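Local atomic coordinates of iota-carrageenase (Alteromonas sp., PDB entry 1H80), a protein that hydrolyses internal beta-1,4 linkages of iota-carrageenan, a sulfated galactan of red algal cell walls, with inversion of anomeric configuration. Residues Val102-Ile107 with Asp163-Asn168; Val249-His254 with Gly349-Phe354; Ala9-Ala14 with Asn234-Asn239; Cys385-Glu390 with Gly396-Gly401. All blocks are in the same frame, centred on the assembly; numbering follows the deposited sequence.

Overall arrangement
A right-handed parallel beta-helix is held by backbone bonds along its walls and by side chains across its core. Contact 2 illustrates the core: two walls meet through side chains, with the side chain of V351 about 9 Å from a bound calcium ion. Contact 3, its centre 17 Å from that of contact 2, lies on the outside, where the N-terminal segment reaches strand 231-243. Contact 1 is nested in sequence inside the long loop that contact 3 closes, their centres 21 Å apart. Contact 4 belongs to the C-terminal part of the chain; its centre lies 37 Å from those of contacts 1 and 3, across the chain's centre.

Contact 1: Val102-Ile107 with Asp163-Asn168; sequences VGVNNI and DVTERN
V104 and I107 meet T165 and R167 in a partly water-bridged contact between the loop that follows strand 97-102 and strand 160-167, along the side of the right-handed parallel beta-helix. The apolar half centres on T165. Its CG2 lies 3.6 Å from V104 CA and 4.1 Å from V104 CG1, the two side chains crossing at about a right angle. G103 has a positive phi of 85°, where a CB would run into the preceding carbonyl oxygen.

The other half is a flat group under an alkyl chain. R167 starts with CG anti to the backbone N and bends at chi3 (66°), which carries its guanidinium to I107. The isoleucine lies over one face, displaced toward the rim, with CD1 3.9 Å from R167 NH2. R167 NH1 forms a salt bridge with D139 OD2. At the guanidinium edge, in plane, a water accepts from R167 NH1 at 3.0 Å and lies 2.9 Å from N106 O, bridging the two. A second water joins V104 O to E166 O. With a leucine in place of R167, D139 would probably lose its salt-bridge partner and N106 O the bridge through water.

Strand 132-141 lies between strands 97-102 and 160-167, and the loop reaches past it to the latter: V102 and G103 bond to its backbone, and V104 and I107 touch it. T165 pairs through its backbone with H172 of the antiparallel strand 170-175.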
loop_
_atom_site.group_PDB
_atom_site.type_symbol
_atom_site.label_atom_id
_atom_site.label_comp_id
_atom_site.label_asym_id
_atom_site.label_seq_id
_atom_site.Cartn_x
_atom_site.Cartn_y
_atom_site.Cartn_z
ATOM N N VAL A 102 4.213 14.103 6.106
ATOM C CA VAL A 102 4.370 14.058 7.552
ATOM C C VAL A 102 5.743 13.543 7.943
ATOM O O VAL A 102 5.992 12.338 7.928
ATOM C CB VAL A 102 3.301 13.143 8.189
ATOM C CG1 VAL A 102 3.254 13.359 9.695
ATOM C CG2 VAL A 102 1.946 13.410 7.552
ATOM N N GLY A 103 6.639 14.464 8.282
ATOM C CA GLY A 103 7.973 14.076 8.689
ATOM C C GLY A 103 8.925 13.881 7.530
ATOM O O GLY A 103 9.998 13.310 7.699
ATOM N N VAL A 104 8.539 14.356 6.352
ATOM C CA VAL A 104 9.396 14.209 5.184
ATOM C C VAL A 104 10.536 15.215 5.233
ATOM O O VAL A 104 11.698 14.855 5.029
ATOM C CB VAL A 104 8.601 14.408 3.880
ATOM C CG1 VAL A 104 9.547 14.369 2.684
ATOM C CG2 VAL A 104 7.543 13.321 3.751
ATOM N N ASN A 105 10.198 16.470 5.521
ATOM C CA ASN A 105 11.188 17.542 5.585
ATOM C C ASN A 105 11.403 18.090 6.987
ATOM O O ASN A 105 12.054 19.120 7.166
ATOM C CB ASN A 105 10.776 18.681 4.656
ATOM C CG ASN A 105 10.632 18.228 3.223
ATOM O OD1 ASN A 105 11.592 17.758 2.610
ATOM N ND2 ASN A 105 9.428 18.358 2.679
ATOM N N ASN A 106 10.846 17.411 7.981
ATOM C CA ASN A 106 11.004 17.840 9.361
ATOM C C ASN A 106 10.737 16.668 10.293
ATOM O O ASN A 106 10.578 15.533 9.847
ATOM C CB ASN A 106 10.050 18.994 9.672
ATOM C CG ASN A 106 8.596 18.593 9.549
ATOM O OD1 ASN A 106 8.284 17.505 9.067
ATOM N ND2 ASN A 106 7.697 19.473 9.978
ATOM N N ILE A 107 10.703 16.948 11.588
ATOM C CA ILE A 107 10.466 15.918 12.584
ATOM C C ILE A 107 9.086 16.150 13.170
ATOM O O ILE A 107 8.798 17.237 13.667
ATOM C CB ILE A 107 11.525 15.993 13.698
ATOM C CG1 ILE A 107 12.920 15.870 13.078
ATOM C CG2 ILE A 107 11.282 14.902 14.726
ATOM C CD1 ILE A 107 14.058 16.085 14.056
ATOM N N ASP A 163 7.030 5.752 4.234
ATOM C CA ASP A 163 8.385 5.867 3.715
ATOM C C ASP A 163 9.526 6.264 4.638
ATOM O O ASP A 163 9.361 6.458 5.844
ATOM C CB ASP A 163 8.356 6.851 2.545
ATOM C CG ASP A 163 9.097 6.339 1.327
ATOM O OD1 ASP A 163 10.124 5.654 1.495
ATOM O OD2 ASP A 163 8.652 6.637 0.196
ATOM N N VAL A 164 10.697 6.386 4.023
ATOM C CA VAL A 164 11.910 6.781 4.719
ATOM C C VAL A 164 12.320 8.147 4.186
ATOM O O VAL A 164 11.891 8.556 3.102
ATOM C CB VAL A 164 13.066 5.773 4.470
ATOM C CG1 VAL A 164 12.657 4.386 4.933
ATOM C CG2 VAL A 164 13.439 5.745 2.993
ATOM N N THR A 165 13.124 8.861 4.962
ATOM C CA THR A 165 13.616 10.169 4.553
ATOM C C THR A 165 15.047 10.310 5.041
ATOM O O THR A 165 15.409 9.774 6.086
ATOM C CB THR A 165 12.773 11.328 5.138
ATOM O OG1 THR A 165 12.816 11.290 6.569
ATOM C CG2 THR A 165 11.339 11.226 4.673
ATOM N N GLU A 166 15.860 11.023 4.268
ATOM C CA GLU A 166 17.259 11.230 4.612
ATOM C C GLU A 166 17.485 12.502 5.420
ATOM O O GLU A 166 16.943 13.563 5.098
ATOM C CB GLU A 166 18.106 11.297 3.337
ATOM N N ARG A 167 18.288 12.383 6.473
ATOM C CA ARG A 167 18.636 13.523 7.310
ATOM C C ARG A 167 19.870 13.193 8.139
ATOM O O ARG A 167 19.970 12.116 8.731
ATOM C CB ARG A 167 17.478 13.911 8.237
ATOM C CG ARG A 167 17.644 15.305 8.829
ATOM C CD ARG A 167 16.566 15.654 9.848
ATOM N NE ARG A 167 16.646 14.813 11.037
ATOM C CZ ARG A 167 15.773 13.858 11.336
ATOM N NH1 ARG A 167 14.745 13.621 10.533
ATOM N NH2 ARG A 167 15.933 13.136 12.437
ATOM N N ASN A 168 20.818 14.125 8.157
ATOM C CA ASN A 168 22.055 13.965 8.907
ATOM C C ASN A 168 22.837 12.699 8.562
ATOM O O ASN A 168 23.430 12.066 9.436
ATOM C CB ASN A 168 21.756 14.014 10.404
ATOM C CG ASN A 168 21.262 15.379 10.854
ATOM O OD1 ASN A 168 20.370 15.483 11.695
ATOM N ND2 ASN A 168 21.848 16.435 10.299
HETATM O O HOH W 1 14.540 15.008 6.038
HETATM O O HOH W 2 12.990 14.758 8.379
#

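Contact 2: Val249-His254 with Gly349-Phe354; sequences VMFGPH and GTVKVF
F251 reaches across to V351 and V353 in a purely apolar contact between side chains; the backbones stay well apart, with 9.6 Å between the CA atoms of F251 and V351. The closest approach is F251 CZ to V351 CG1 at 3.5 Å, and the neighbouring ring atom F251 CE2 stands 3.7 Å from the same methyl. V353 CG2 approaches from the same side of the ring plane, nearest F251 CE1 at 4.2 Å. Both methyls meet the ring obliquely. V351 carries CG1 anti to its own backbone N (chi1 176°), the placement that aims this methyl at the end of the phenylalanine.

Inward-pointing side chains from different walls fill the core of a parallel beta-helix, and F251 and V351, approaching from opposite directions, are one instance: strand 250-252 and strand 351-359 belong to different walls of the solenoid. The alternation is plain on the second strand, where V351 and V353 face F251 while K352 points away.

Further apolar partners come from M217, V261 and V421, all touching F251, and V421 also meets both valines. Among aromatic interactions, F251 is joined edge-to-face by F348.

Backbone hydrogen bonding runs along the walls instead of across the core: M250 pairs with L215 and M217 in one adjoining coil, and V249 with A274 and R276 in the next.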
loop_
_atom_site.group_PDB
_atom_site.type_symbol
_atom_site.label_atom_id
_atom_site.label_comp_id
_atom_site.label_asym_id
_atom_site.label_seq_id
_atom_site.Cartn_x
_atom_site.Cartn_y
_atom_site.Cartn_z
ATOM N N VAL A 249 -3.231 -8.474 1.071
ATOM C CA VAL A 249 -1.960 -8.367 1.763
ATOM C C VAL A 249 -0.860 -8.992 0.929
ATOM O O VAL A 249 -1.007 -10.103 0.428
ATOM C CB VAL A 249 -2.020 -9.087 3.118
ATOM C CG1 VAL A 249 -0.661 -9.022 3.795
ATOM C CG2 VAL A 249 -3.087 -8.452 3.998
ATOM N N MET A 250 0.248 -8.278 0.782
ATOM C CA MET A 250 1.358 -8.797 0.002
ATOM C C MET A 250 2.699 -8.543 0.668
ATOM O O MET A 250 2.937 -7.470 1.224
ATOM C CB MET A 250 1.338 -8.189 -1.401
ATOM C CG MET A 250 2.526 -8.572 -2.261
ATOM S SD MET A 250 3.856 -7.369 -2.114
ATOM C CE MET A 250 3.735 -6.591 -3.729
ATOM N N PHE A 251 3.565 -9.551 0.621
ATOM C CA PHE A 251 4.897 -9.453 1.197
ATOM C C PHE A 251 5.888 -9.567 0.049
ATOM O O PHE A 251 5.852 -10.531 -0.717
ATOM C CB PHE A 251 5.160 -10.586 2.192
ATOM C CG PHE A 251 4.255 -10.572 3.387
ATOM C CD1 PHE A 251 3.001 -11.173 3.336
ATOM C CD2 PHE A 251 4.655 -9.950 4.565
ATOM C CE1 PHE A 251 2.157 -11.160 4.440
ATOM C CE2 PHE A 251 3.818 -9.929 5.674
ATOM C CZ PHE A 251 2.568 -10.534 5.614
ATOM N N GLY A 252 6.758 -8.573 -0.075
ATOM C CA GLY A 252 7.762 -8.574 -1.124
ATOM C C GLY A 252 8.935 -7.800 -0.560
ATOM O O GLY A 252 9.028 -6.593 -0.760
ATOM N N PRO A 253 9.858 -8.476 0.136
ATOM C CA PRO A 253 11.018 -7.815 0.737
ATOM C C PRO A 253 12.102 -7.311 -0.201
ATOM O O PRO A 253 12.932 -6.495 0.198
ATOM C CB PRO A 253 11.538 -8.872 1.698
ATOM C CG PRO A 253 11.313 -10.136 0.919
ATOM C CD PRO A 253 9.916 -9.937 0.348
ATOM N N HIS A 254 12.090 -7.775 -1.447
ATOM C CA HIS A 254 13.114 -7.371 -2.398
ATOM C C HIS A 254 14.489 -7.652 -1.792
ATOM O O HIS A 254 14.833 -8.808 -1.564
ATOM C CB HIS A 254 12.962 -5.891 -2.762
ATOM C CG HIS A 254 11.844 -5.623 -3.721
ATOM N ND1 HIS A 254 12.058 -5.224 -5.023
ATOM C CD2 HIS A 254 10.501 -5.732 -3.578
ATOM C CE1 HIS A 254 10.898 -5.100 -5.641
ATOM N NE2 HIS A 254 9.936 -5.403 -4.786
ATOM N N GLY A 349 10.763 -11.623 9.142
ATOM C CA GLY A 349 11.011 -12.454 10.303
ATOM C C GLY A 349 9.862 -13.412 10.512
ATOM O O GLY A 349 9.502 -14.174 9.612
ATOM N N THR A 350 9.281 -13.378 11.703
ATOM C CA THR A 350 8.157 -14.241 12.012
ATOM C C THR A 350 6.909 -13.589 11.441
ATOM O O THR A 350 6.515 -12.508 11.874
ATOM C CB THR A 350 8.003 -14.415 13.529
ATOM O OG1 THR A 350 9.190 -15.023 14.053
ATOM C CG2 THR A 350 6.797 -15.291 13.856
ATOM N N VAL A 351 6.309 -14.242 10.451
ATOM C CA VAL A 351 5.105 -13.728 9.816
ATOM C C VAL A 351 3.972 -14.730 9.943
ATOM O O VAL A 351 4.105 -15.887 9.545
ATOM C CB VAL A 351 5.327 -13.447 8.315
ATOM C CG1 VAL A 351 4.019 -13.002 7.670
ATOM C CG2 VAL A 351 6.399 -12.383 8.136
ATOM N N LYS A 352 2.860 -14.278 10.508
ATOM C CA LYS A 352 1.689 -15.122 10.671
ATOM C C LYS A 352 0.466 -14.351 10.216
ATOM O O LYS A 352 0.291 -13.184 10.566
ATOM C CB LYS A 352 1.524 -15.546 12.129
ATOM C CG LYS A 352 2.654 -16.417 12.634
ATOM C CD LYS A 352 2.397 -16.891 14.050
ATOM C CE LYS A 352 3.588 -17.672 14.582
ATOM N NZ LYS A 352 3.369 -18.132 15.981
ATOM N N VAL A 353 -0.357 -15.012 9.413
ATOM C CA VAL A 353 -1.584 -14.425 8.893
ATOM C C VAL A 353 -2.727 -15.343 9.308
ATOM O O VAL A 353 -2.793 -16.494 8.872
ATOM C CB VAL A 353 -1.539 -14.330 7.355
ATOM C CG1 VAL A 353 -2.803 -13.662 6.835
ATOM C CG2 VAL A 353 -0.299 -13.558 6.922
ATOM N N PHE A 354 -3.620 -14.835 10.153
ATOM C CA PHE A 354 -4.751 -15.621 10.640
ATOM C C PHE A 354 -6.069 -15.229 9.987
ATOM O O PHE A 354 -6.318 -14.050 9.738
ATOM C CB PHE A 354 -4.914 -15.455 12.156
ATOM C CG PHE A 354 -3.691 -15.806 12.952
ATOM C CD1 PHE A 354 -2.640 -14.905 13.072
ATOM C CD2 PHE A 354 -3.600 -17.032 13.604
ATOM C CE1 PHE A 354 -1.514 -15.216 13.832
ATOM C CE2 PHE A 354 -2.482 -17.354 14.366
ATOM C CZ PHE A 354 -1.434 -16.444 14.483
#

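Contact 3: Ala9-Ala14 with Asn234-Asn239; sequences ADFYVA and NIFADN
F11 and F236 carry this contact alone, one aromatic ring from the N-terminal segment against another on the outer surface of strand 231-243. The tight part is a few atoms wide. F11 presents the rim of its ring, with F236 CD1 lying in its plane, 3.7 Å from F11 CZ and 3.8 Å from F11 CE1. F11 CZ also stands 4.0 Å from F236 CB, so it sits near the root of the second ring. Relative to the F236 ring, F11 CZ comes in obliquely: the ring planes are inclined at 67° and the centroids are 5.7 Å apart. Both rings have CG anti to the carbonyl carbon (chi1 -55° in F11), which swings F11 out from its loop toward the strand. Y6 adds a third ring, edge-to-face with F11, while L203 touches both phenylalanines.

Away from this cluster the contact soon opens up. F236 is partly exposed, and a glycerol, probably from the crystallisation liquor, lies about 3 Å from its side chain. D10, next to F11, and N234, two residues before F236, are exposed to solvent.

The strand itself is bounded by N234 and N239, both with left-handed backbone angles where the chain turns a corner. Asparagines with such angles at turns between walls recur in parallel beta-helices, along whose outside the N-terminal segment here is laid.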
loop_
_atom_site.group_PDB
_atom_site.type_symbol
_atom_site.label_atom_id
_atom_site.label_comp_id
_atom_site.label_asym_id
_atom_site.label_seq_id
_atom_site.Cartn_x
_atom_site.Cartn_y
_atom_site.Cartn_z
ATOM N N ALA A 9 -3.293 1.730 22.523
ATOM C CA ALA A 9 -2.302 2.559 23.201
ATOM C C ALA A 9 -0.873 2.045 23.045
ATOM O O ALA A 9 0.081 2.731 23.408
ATOM C CB ALA A 9 -2.654 2.694 24.682
ATOM N N ASP A 10 -0.721 0.830 22.528
ATOM C CA ASP A 10 0.613 0.288 22.305
ATOM C C ASP A 10 1.206 0.972 21.077
ATOM O O ASP A 10 2.419 0.942 20.860
ATOM C CB ASP A 10 0.565 -1.218 22.035
ATOM C CG ASP A 10 0.174 -2.030 23.252
ATOM O OD1 ASP A 10 0.436 -1.577 24.386
ATOM O OD2 ASP A 10 -0.377 -3.139 23.067
ATOM N N PHE A 11 0.342 1.598 20.282
ATOM C CA PHE A 11 0.772 2.250 19.051
ATOM C C PHE A 11 0.634 3.760 19.071
ATOM O O PHE A 11 1.546 4.484 18.683
ATOM C CB PHE A 11 -0.047 1.715 17.874
ATOM C CG PHE A 11 0.002 0.228 17.731
ATOM C CD1 PHE A 11 1.057 -0.385 17.067
ATOM C CD2 PHE A 11 -1.004 -0.563 18.273
ATOM C CE1 PHE A 11 1.114 -1.767 16.941
ATOM C CE2 PHE A 11 -0.957 -1.951 18.155
ATOM C CZ PHE A 11 0.105 -2.555 17.487
ATOM N N TYR A 12 -0.520 4.230 19.521
ATOM C CA TYR A 12 -0.795 5.657 19.540
ATOM C C TYR A 12 -1.356 6.120 20.873
ATOM O O TYR A 12 -2.237 5.478 21.440
ATOM C CB TYR A 12 -1.796 5.989 18.434
ATOM C CG TYR A 12 -2.244 7.429 18.426
ATOM C CD1 TYR A 12 -1.367 8.447 18.072
ATOM C CD2 TYR A 12 -3.542 7.775 18.804
ATOM C CE1 TYR A 12 -1.764 9.778 18.095
ATOM C CE2 TYR A 12 -3.951 9.102 18.828
ATOM C CZ TYR A 12 -3.057 10.098 18.474
ATOM O OH TYR A 12 -3.450 11.414 18.502
ATOM N N VAL A 13 -0.835 7.239 21.359
ATOM C CA VAL A 13 -1.292 7.822 22.612
ATOM C C VAL A 13 -1.807 9.216 22.295
ATOM O O VAL A 13 -1.048 10.094 21.879
ATOM C CB VAL A 13 -0.150 7.919 23.637
ATOM C CG1 VAL A 13 -0.647 8.607 24.907
ATOM C CG2 VAL A 13 0.366 6.529 23.955
ATOM N N ALA A 14 -3.107 9.404 22.479
ATOM C CA ALA A 14 -3.739 10.684 22.202
ATOM C C ALA A 14 -3.398 11.728 23.255
ATOM O O ALA A 14 -3.046 11.395 24.386
ATOM C CB ALA A 14 -5.250 10.504 22.133
ATOM N N ASN A 234 7.787 -5.396 13.630
ATOM C CA ASN A 234 6.705 -5.327 14.599
ATOM C C ASN A 234 5.491 -4.613 14.040
ATOM O O ASN A 234 4.996 -3.632 14.601
ATOM C CB ASN A 234 7.210 -4.644 15.865
ATOM C CG ASN A 234 8.429 -5.338 16.435
ATOM O OD1 ASN A 234 8.397 -6.540 16.709
ATOM N ND2 ASN A 234 9.514 -4.593 16.609
ATOM N N ILE A 235 5.020 -5.132 12.916
ATOM C CA ILE A 235 3.861 -4.584 12.243
ATOM C C ILE A 235 2.657 -5.455 12.563
ATOM O O ILE A 235 2.764 -6.682 12.628
ATOM C CB ILE A 235 4.071 -4.572 10.713
ATOM C CG1 ILE A 235 5.310 -3.743 10.365
ATOM C CG2 ILE A 235 2.827 -4.040 10.015
ATOM C CD1 ILE A 235 5.269 -2.304 10.868
ATOM N N PHE A 236 1.518 -4.814 12.788
ATOM C CA PHE A 236 0.285 -5.522 13.073
ATOM C C PHE A 236 -0.778 -5.033 12.116
ATOM O O PHE A 236 -0.865 -3.845 11.829
ATOM C CB PHE A 236 -0.170 -5.285 14.514
ATOM C CG PHE A 236 0.705 -5.945 15.534
ATOM C CD1 PHE A 236 1.921 -5.379 15.900
ATOM C CD2 PHE A 236 0.329 -7.156 16.101
ATOM C CE1 PHE A 236 2.754 -6.014 16.820
ATOM C CE2 PHE A 236 1.154 -7.801 17.021
ATOM C CZ PHE A 236 2.368 -7.226 17.379
ATOM N N ALA A 237 -1.576 -5.962 11.614
ATOM C CA ALA A 237 -2.633 -5.614 10.685
ATOM C C ALA A 237 -3.863 -6.423 11.020
ATOM O O ALA A 237 -3.765 -7.585 11.413
ATOM C CB ALA A 237 -2.193 -5.892 9.256
ATOM N N ASP A 238 -5.023 -5.800 10.865
ATOM C CA ASP A 238 -6.282 -6.460 11.158
ATOM C C ASP A 238 -7.367 -5.948 10.225
ATOM O O ASP A 238 -7.502 -4.742 10.018
ATOM C CB ASP A 238 -6.677 -6.198 12.612
ATOM C CG ASP A 238 -8.002 -6.825 12.978
ATOM O OD1 ASP A 238 -8.179 -8.039 12.732
ATOM O OD2 ASP A 238 -8.866 -6.105 13.523
ATOM N N ASN A 239 -8.125 -6.881 9.655
ATOM C CA ASN A 239 -9.210 -6.556 8.745
ATOM C C ASN A 239 -8.716 -5.786 7.522
ATOM O O ASN A 239 -8.990 -4.593 7.354
ATOM C CB ASN A 239 -10.284 -5.761 9.484
ATOM C CG ASN A 239 -11.533 -5.569 8.656
ATOM O OD1 ASN A 239 -11.693 -6.187 7.602
ATOM N ND2 ASN A 239 -12.431 -4.718 9.133
#

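Contact 4: Cys385-Glu390 with Gly396-Gly401; sequences CLPTKE and GQIYIG
C385 and I400 form a single antiparallel beta bridge, a hydrogen-bonded pair that closes the loop between residues 385-390 and 396-401. C385 N donates to I400 O at 2.8 Å, almost in line with the carbonyl bond, and I400 N returns a longer bond of 3.2 Å to C385 O. Both are straight at the hydrogen (170°), but the second donor is tilted 26° from the carbonyl plane. On its other side strand 399-401 pairs with strand 364-366, while L386 bonds through its backbone to S455 and C457. The bridge is thus one link in a small meshwork, reinforced by the C385-C457 disulfide.

C385 SG stands between the backbone N and the carbonyl carbon (chi1 76°), over I400, whose CB it approaches to 3.2 Å, a tight fit. L386 and Y399 cover the other face of the pairing. L386 CD1 rests on the tyrosine ring obliquely, 3.6 Å from Y399 CE2. Beyond that ring, Y399 OH bonds to Y451 O, tying the bridge to the C-terminal part of the chain, and has Q368 NE2 as a second partner. With an alanine in place of Y399, L386 CD1 is likely to lose its aromatic neighbour and Y451 O its hydroxyl partner.

P387 probably helps end the ladder after one rung. Opposite I398, where the next hydrogen-bonded pair would fall, it has no N-H to give. The ring touches I398 through P387 CG, 4.1 Å from I398 CG2, and its CD lies just 3.1 Å from I398 O.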
loop_
_atom_site.group_PDB
_atom_site.type_symbol
_atom_site.label_atom_id
_atom_site.label_comp_id
_atom_site.label_asym_id
_atom_site.label_seq_id
_atom_site.Cartn_x
_atom_site.Cartn_y
_atom_site.Cartn_z
ATOM N N CYS A 385 -9.348 -10.959 -19.899
ATOM C CA CYS A 385 -9.256 -9.851 -20.886
ATOM C C CYS A 385 -7.857 -9.166 -20.802
ATOM O O CYS A 385 -7.178 -9.231 -19.763
ATOM C CB CYS A 385 -10.399 -8.812 -20.639
ATOM S SG CYS A 385 -10.102 -7.722 -19.195
ATOM N N LEU A 386 -7.381 -8.619 -21.923
ATOM C CA LEU A 386 -6.099 -7.902 -21.971
ATOM C C LEU A 386 -6.484 -6.441 -22.206
ATOM O O LEU A 386 -7.096 -6.108 -23.224
ATOM C CB LEU A 386 -5.207 -8.373 -23.136
ATOM C CG LEU A 386 -3.973 -7.498 -23.418
ATOM C CD1 LEU A 386 -3.065 -7.443 -22.195
ATOM C CD2 LEU A 386 -3.213 -8.058 -24.612
ATOM N N PRO A 387 -6.160 -5.553 -21.256
ATOM C CA PRO A 387 -6.497 -4.135 -21.413
ATOM C C PRO A 387 -5.906 -3.557 -22.696
ATOM O O PRO A 387 -4.798 -3.911 -23.095
ATOM C CB PRO A 387 -5.901 -3.504 -20.157
ATOM C CG PRO A 387 -6.056 -4.600 -19.142
ATOM C CD PRO A 387 -5.609 -5.818 -19.916
ATOM N N THR A 388 -6.656 -2.675 -23.346
ATOM C CA THR A 388 -6.197 -2.056 -24.583
ATOM C C THR A 388 -5.023 -1.117 -24.317
ATOM O O THR A 388 -4.756 -0.750 -23.173
ATOM C CB THR A 388 -7.323 -1.252 -25.245
ATOM O OG1 THR A 388 -7.671 -0.143 -24.408
ATOM C CG2 THR A 388 -8.549 -2.129 -25.443
ATOM N N LYS A 389 -4.329 -0.733 -25.383
ATOM C CA LYS A 389 -3.185 0.168 -25.280
ATOM C C LYS A 389 -3.644 1.501 -24.707
ATOM O O LYS A 389 -2.904 2.169 -23.985
ATOM C CB LYS A 389 -2.555 0.394 -26.660
ATOM C CG LYS A 389 -2.021 -0.866 -27.337
ATOM C CD LYS A 389 -3.113 -1.904 -27.557
ATOM C CE LYS A 389 -4.284 -1.338 -28.347
ATOM N NZ LYS A 389 -5.438 -2.277 -28.354
ATOM N N GLU A 390 -4.872 1.883 -25.041
ATOM C CA GLU A 390 -5.443 3.130 -24.554
ATOM C C GLU A 390 -5.643 3.042 -23.046
ATOM O O GLU A 390 -5.416 4.012 -22.320
ATOM C CB GLU A 390 -6.781 3.400 -25.248
ATOM N N GLY A 396 0.538 -6.382 -21.270
ATOM C CA GLY A 396 1.207 -7.540 -20.713
ATOM C C GLY A 396 1.510 -7.361 -19.240
ATOM O O GLY A 396 1.788 -8.332 -18.535
ATOM N N GLN A 397 1.466 -6.120 -18.767
ATOM C CA GLN A 397 1.741 -5.851 -17.359
ATOM C C GLN A 397 0.533 -6.149 -16.482
ATOM O O GLN A 397 0.672 -6.398 -15.284
ATOM C CB GLN A 397 2.143 -4.392 -17.148
ATOM C CG GLN A 397 3.410 -3.967 -17.854
ATOM C CD GLN A 397 3.985 -2.696 -17.262
ATOM O OE1 GLN A 397 3.261 -1.734 -17.008
ATOM N NE2 GLN A 397 5.295 -2.685 -17.040
ATOM N N ILE A 398 -0.653 -6.125 -17.077
ATOM C CA ILE A 398 -1.869 -6.377 -16.319
ATOM C C ILE A 398 -2.960 -7.047 -17.149
ATOM O O ILE A 398 -3.147 -6.739 -18.326
ATOM C CB ILE A 398 -2.428 -5.046 -15.731
ATOM C CG1 ILE A 398 -3.710 -5.301 -14.935
ATOM C CG2 ILE A 398 -2.711 -4.062 -16.856
ATOM C CD1 ILE A 398 -3.511 -6.116 -13.688
ATOM N N TYR A 399 -3.659 -7.983 -16.520
ATOM C CA TYR A 399 -4.770 -8.686 -17.145
ATOM C C TYR A 399 -5.905 -8.664 -16.144
ATOM O O TYR A 399 -5.676 -8.491 -14.945
ATOM C CB TYR A 399 -4.416 -10.146 -17.440
ATOM C CG TYR A 399 -3.372 -10.318 -18.506
ATOM C CD1 TYR A 399 -2.020 -10.130 -18.222
ATOM C CD2 TYR A 399 -3.738 -10.629 -19.815
ATOM C CE1 TYR A 399 -1.060 -10.244 -19.215
ATOM C CE2 TYR A 399 -2.786 -10.743 -20.818
ATOM C CZ TYR A 399 -1.451 -10.548 -20.512
ATOM O OH TYR A 399 -0.502 -10.643 -21.500
ATOM N N ILE A 400 -7.129 -8.816 -16.633
ATOM C CA ILE A 400 -8.284 -8.860 -15.754
ATOM C C ILE A 400 -8.933 -10.208 -16.008
ATOM O O ILE A 400 -9.164 -10.591 -17.157
ATOM C CB ILE A 400 -9.301 -7.737 -16.053
ATOM C CG1 ILE A 400 -8.647 -6.370 -15.842
ATOM C CG2 ILE A 400 -10.520 -7.890 -15.148
ATOM C CD1 ILE A 400 -9.584 -5.197 -16.073
ATOM N N GLY A 401 -9.213 -10.935 -14.935
ATOM C CA GLY A 401 -9.817 -12.240 -15.085
ATOM C C GLY A 401 -10.196 -12.859 -13.759
ATOM O O GLY A 401 -10.180 -12.188 -12.725
#